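Local coordinates for protein TRAP dicarboxylate transporter, DctP subunit (Chromohalobacter salexigens, PDB 4P1L) that binds D-glucuronate in the periplasm and probably delivers it to the membrane permease of a tripartite ATP-independent (TRAP) transport system, at residues F141-H153 and D203-H217. Numbering follows the deposited sequence.
Sequences FGSGARSLYNTDH and DGAENNYPSYESSGH. With BDP (beta-D-glucopyranuronic acid), chain C.
Ser147 and Asn207 form a hydrogen-bonded pair in a buried antiparallel strand pairing beside the bound glucuronate, 146-150 against the edge strand 204-207 of a four-stranded mixed sheet. Tyr149 and Ala205 form the next such pair; Tyr149 N reaches Ala205 O at 2.9 Å. On the Arg146 guanidinium, NE and NH2 grip the two carboxylate oxygens of Glu206 side-on, NE to OE1 at 2.9 Å and NH2 to OE2 at 2.9 Å, the planes turned 36° apart. The bend at chi3 (67°) swings the group round to the ligand, where NH2 also donates to carboxylate oxygen O6A of the sugar at 2.9 Å and NH1 to ring oxygen O5. Glu206, whose OE1 also bonds His229, probably serves as a second-shell residue holding the guanidinium against the sugar. The strands thus help line the ligand cleft of a DctP-family periplasmic binding protein, where Arg167 also bonds the sugar. A leucine in place of Arg146 would probably cost Glu206 its two-nitrogen grip and the sugar its donors to O6A and O5. Asn207 lies over one guanidinium face, and its OD1 accepts from sugar O1 at 2.7 Å, while Asn208, the N-cap of helix 209-214, gives ND2 to Ser143 O. On the sheet face shared with Asn207, opposite that of Glu206, the Tyr149 ring has Ala205 O over the centre of one side and Tyr212 CD1 over the other, 3.4 Å from Tyr149 CD2; its OH shares a 2.7 Å hydrogen bond with His217 ND1 and meets a water that also binds Asn207 ND2.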
# COMPACT_ATOMS: atom_id res chain seq x y z
N PHE A 141 4.99 -3.74 -6.31
CA PHE A 141 4.92 -2.31 -6.62
C PHE A 141 5.31 -1.49 -5.38
O PHE A 141 5.11 -1.93 -4.23
CB PHE A 141 3.49 -1.90 -7.02
CG PHE A 141 3.03 -2.36 -8.40
CD1 PHE A 141 3.83 -3.13 -9.22
CD2 PHE A 141 1.76 -2.02 -8.85
CE1 PHE A 141 3.37 -3.55 -10.47
CE2 PHE A 141 1.32 -2.43 -10.11
CZ PHE A 141 2.13 -3.20 -10.91
N GLY A 142 5.82 -0.29 -5.59
CA GLY A 142 6.05 0.66 -4.51
C GLY A 142 4.87 1.58 -4.22
O GLY A 142 4.03 1.83 -5.09
N SER A 143 4.78 2.08 -2.99
CA SER A 143 3.79 3.11 -2.69
C SER A 143 4.39 4.20 -1.78
O SER A 143 3.68 4.83 -1.01
CB SER A 143 2.49 2.53 -2.12
OG SER A 143 2.62 2.08 -0.75
N GLY A 144 5.70 4.41 -1.88
CA GLY A 144 6.35 5.48 -1.14
C GLY A 144 6.17 5.34 0.37
O GLY A 144 5.98 4.24 0.91
N ALA A 145 6.24 6.48 1.03
CA ALA A 145 5.94 6.58 2.45
C ALA A 145 4.63 7.35 2.66
O ALA A 145 4.34 8.34 1.98
CB ALA A 145 7.08 7.25 3.17
N ARG A 146 3.84 6.88 3.62
CA ARG A 146 2.60 7.55 4.01
C ARG A 146 2.83 8.54 5.15
O ARG A 146 3.49 8.22 6.15
CB ARG A 146 1.54 6.54 4.45
CG ARG A 146 1.26 5.45 3.39
CD ARG A 146 0.39 4.34 3.91
NE ARG A 146 -0.99 4.73 4.22
CZ ARG A 146 -2.05 4.53 3.44
NH1 ARG A 146 -1.93 3.97 2.25
NH2 ARG A 146 -3.25 4.93 3.84
N SER A 147 2.27 9.74 5.00
CA SER A 147 2.36 10.78 6.01
C SER A 147 1.00 11.37 6.36
O SER A 147 0.04 11.30 5.57
CB SER A 147 3.30 11.90 5.53
OG SER A 147 4.63 11.43 5.43
N LEU A 148 0.93 11.97 7.54
CA LEU A 148 -0.30 12.57 8.05
C LEU A 148 -0.67 13.85 7.35
O LEU A 148 0.17 14.74 7.18
CB LEU A 148 -0.17 12.94 9.54
CG LEU A 148 -0.14 11.89 10.62
CD1 LEU A 148 0.21 12.55 11.97
CD2 LEU A 148 -1.47 11.17 10.70
N TYR A 149 -1.94 13.98 7.02
CA TYR A 149 -2.46 15.28 6.64
C TYR A 149 -3.76 15.60 7.35
O TYR A 149 -4.52 14.69 7.67
CB TYR A 149 -2.64 15.38 5.13
CG TYR A 149 -3.31 14.21 4.43
CD1 TYR A 149 -4.70 14.15 4.27
CD2 TYR A 149 -2.55 13.20 3.87
CE1 TYR A 149 -5.28 13.11 3.56
CE2 TYR A 149 -3.13 12.15 3.16
CZ TYR A 149 -4.50 12.10 3.03
OH TYR A 149 -5.05 11.05 2.31
N ASN A 150 -4.00 16.87 7.62
CA ASN A 150 -5.17 17.29 8.38
C ASN A 150 -5.61 18.69 8.02
O ASN A 150 -4.94 19.40 7.26
CB ASN A 150 -4.97 17.15 9.90
CG ASN A 150 -4.14 18.27 10.50
OD1 ASN A 150 -4.68 19.19 11.11
ND2 ASN A 150 -2.84 18.19 10.35
N THR A 151 -6.76 19.06 8.53
CA THR A 151 -7.40 20.31 8.15
C THR A 151 -7.06 21.47 9.06
O THR A 151 -7.49 22.60 8.79
CB THR A 151 -8.94 20.16 8.20
OG1 THR A 151 -9.33 19.84 9.54
CG2 THR A 151 -9.42 19.10 7.25
N ASP A 152 -6.34 21.22 10.15
CA ASP A 152 -6.26 22.18 11.26
C ASP A 152 -4.90 22.85 11.51
O ASP A 152 -4.83 24.07 11.63
CB ASP A 152 -6.76 21.52 12.55
CG ASP A 152 -6.94 22.53 13.67
OD1 ASP A 152 -8.04 23.12 13.77
OD2 ASP A 152 -5.97 22.75 14.45
N HIS A 153 -3.82 22.07 11.57
CA HIS A 153 -2.50 22.59 11.94
C HIS A 153 -1.37 21.68 11.52
O HIS A 153 -1.57 20.48 11.32
CB HIS A 153 -2.42 22.84 13.45
CG HIS A 153 -2.66 21.63 14.29
ND1 HIS A 153 -3.89 21.32 14.83
CD2 HIS A 153 -1.82 20.65 14.71
CE1 HIS A 153 -3.80 20.22 15.56
NE2 HIS A 153 -2.55 19.79 15.50
N ASP A 203 -10.87 14.77 10.75
CA ASP A 203 -9.95 15.91 10.60
C ASP A 203 -8.78 15.63 9.65
O ASP A 203 -8.08 16.55 9.23
CB ASP A 203 -9.36 16.28 11.96
CG ASP A 203 -10.42 16.50 13.02
OD1 ASP A 203 -11.40 17.21 12.70
OD2 ASP A 203 -10.30 15.96 14.14
N GLY A 204 -8.52 14.37 9.33
CA GLY A 204 -7.36 14.05 8.53
C GLY A 204 -7.29 12.60 8.12
O GLY A 204 -8.19 11.83 8.38
N ALA A 205 -6.19 12.25 7.47
CA ALA A 205 -5.94 10.89 7.03
C ALA A 205 -4.43 10.81 6.78
O ALA A 205 -3.69 11.70 7.19
CB ALA A 205 -6.74 10.57 5.75
N GLU A 206 -3.95 9.76 6.12
CA GLU A 206 -2.54 9.65 5.89
C GLU A 206 -2.28 8.86 4.61
O GLU A 206 -2.99 7.90 4.30
CB GLU A 206 -1.83 9.03 7.12
CG GLU A 206 -2.51 7.82 7.71
CD GLU A 206 -2.25 6.52 6.93
OE1 GLU A 206 -1.08 6.16 6.69
OE2 GLU A 206 -3.24 5.83 6.58
N ASN A 207 -1.27 9.28 3.85
CA ASN A 207 -0.98 8.65 2.57
C ASN A 207 0.25 9.25 1.94
O ASN A 207 0.83 10.23 2.46
CB ASN A 207 -2.19 8.76 1.62
CG ASN A 207 -2.47 7.46 0.91
OD1 ASN A 207 -1.55 6.83 0.34
ND2 ASN A 207 -3.71 7.00 0.99
N ASN A 208 0.64 8.66 0.82
CA ASN A 208 1.73 9.16 -0.00
C ASN A 208 1.26 10.33 -0.85
O ASN A 208 0.06 10.62 -0.90
CB ASN A 208 2.27 8.04 -0.88
CG ASN A 208 1.16 7.34 -1.67
OD1 ASN A 208 0.33 7.97 -2.31
ND2 ASN A 208 1.15 6.01 -1.60
N TYR A 209 2.20 11.02 -1.49
CA TYR A 209 1.85 12.19 -2.29
C TYR A 209 0.86 11.87 -3.43
O TYR A 209 -0.17 12.56 -3.60
CB TYR A 209 3.11 12.85 -2.81
CG TYR A 209 3.86 13.75 -1.84
CD1 TYR A 209 3.25 14.84 -1.24
CD2 TYR A 209 5.20 13.52 -1.56
CE1 TYR A 209 3.97 15.67 -0.35
CE2 TYR A 209 5.93 14.34 -0.69
CZ TYR A 209 5.31 15.42 -0.10
OH TYR A 209 6.03 16.24 0.76
N PRO A 210 1.13 10.81 -4.21
CA PRO A 210 0.20 10.61 -5.32
C PRO A 210 -1.22 10.32 -4.91
O PRO A 210 -2.12 10.76 -5.61
CB PRO A 210 0.83 9.46 -6.11
CG PRO A 210 2.28 9.54 -5.77
CD PRO A 210 2.31 9.94 -4.31
N SER A 211 -1.43 9.68 -3.76
CA SER A 211 -2.79 9.43 -3.32
C SER A 211 -3.44 10.69 -2.77
O SER A 211 -4.58 11.01 -3.12
CB SER A 211 -2.80 8.33 -2.26
OG SER A 211 -2.59 7.05 -2.85
N TYR A 212 -2.68 11.39 -1.93
CA TYR A 212 -3.11 12.64 -1.33
C TYR A 212 -3.56 13.60 -2.42
O TYR A 212 -4.58 14.25 -2.29
CB TYR A 212 -1.95 13.21 -0.54
CG TYR A 212 -2.13 14.58 0.09
CD1 TYR A 212 -3.16 14.83 0.97
CD2 TYR A 212 -1.22 15.61 -0.18
CE1 TYR A 212 -3.28 16.11 1.58
CE2 TYR A 212 -1.34 16.84 0.42
CZ TYR A 212 -2.36 17.09 1.31
OH TYR A 212 -2.44 18.34 1.88
N GLU A 213 -2.80 13.65 -3.52
CA GLU A 213 -3.10 14.52 -4.65
C GLU A 213 -4.23 13.99 -5.54
O GLU A 213 -5.26 14.68 -5.73
CB GLU A 213 -1.82 14.80 -5.47
CG GLU A 213 -2.08 15.52 -6.81
CD GLU A 213 -2.35 14.57 -7.98
OE1 GLU A 213 -1.54 13.65 -8.19
OE2 GLU A 213 -3.35 14.76 -8.71
N SER A 214 -4.09 12.76 -6.05
CA SER A 214 -5.06 12.23 -7.00
C SER A 214 -6.45 12.06 -6.42
O SER A 214 -7.44 12.26 -7.12
CB SER A 214 -4.60 10.90 -7.63
OG SER A 214 -4.47 9.88 -6.66
N SER A 215 -6.55 11.71 -5.14
CA SER A 215 -7.85 11.58 -4.46
C SER A 215 -8.56 12.90 -4.21
O SER A 215 -9.74 12.90 -3.90
CB SER A 215 -7.66 10.94 -3.09
OG SER A 215 -6.97 11.86 -2.25
N GLY A 216 -7.84 14.01 -4.30
CA GLY A 216 -8.39 15.32 -4.01
C GLY A 216 -8.34 15.71 -2.54
O GLY A 216 -8.85 16.76 -2.17
N HIS A 217 -7.73 14.88 -1.69
CA HIS A 217 -7.75 15.15 -0.25
C HIS A 217 -7.06 16.45 0.07
O HIS A 217 -7.47 17.15 0.97
CB HIS A 217 -7.11 14.01 0.56
CG HIS A 217 -7.82 12.70 0.41
ND1 HIS A 217 -7.34 11.53 0.92
CD2 HIS A 217 -8.98 12.39 -0.22
CE1 HIS A 217 -8.16 10.54 0.62
NE2 HIS A 217 -9.18 11.05 -0.05
C1 BDP C . -2.95 3.98 -1.26
C2 BDP C . -2.90 2.54 -1.75
C3 BDP C . -4.27 2.07 -2.04
C4 BDP C . -5.07 2.18 -0.79
C5 BDP C . -5.08 3.65 -0.27
C6 BDP C . -5.85 3.81 1.04
O2 BDP C . -2.11 2.54 -2.93
O3 BDP C . -4.15 0.58 -2.37
O4 BDP C . -6.42 1.74 -1.01
O5 BDP C . -3.76 4.07 -0.08
O6A BDP C . -5.41 4.69 1.85
O1 BDP C . -1.68 4.41 -0.93
O6B BDP C . -6.90 3.16 1.23
O HOH W 1 -5.51 8.33 2.81
O HOH W 2 -11.78 18.99 10.10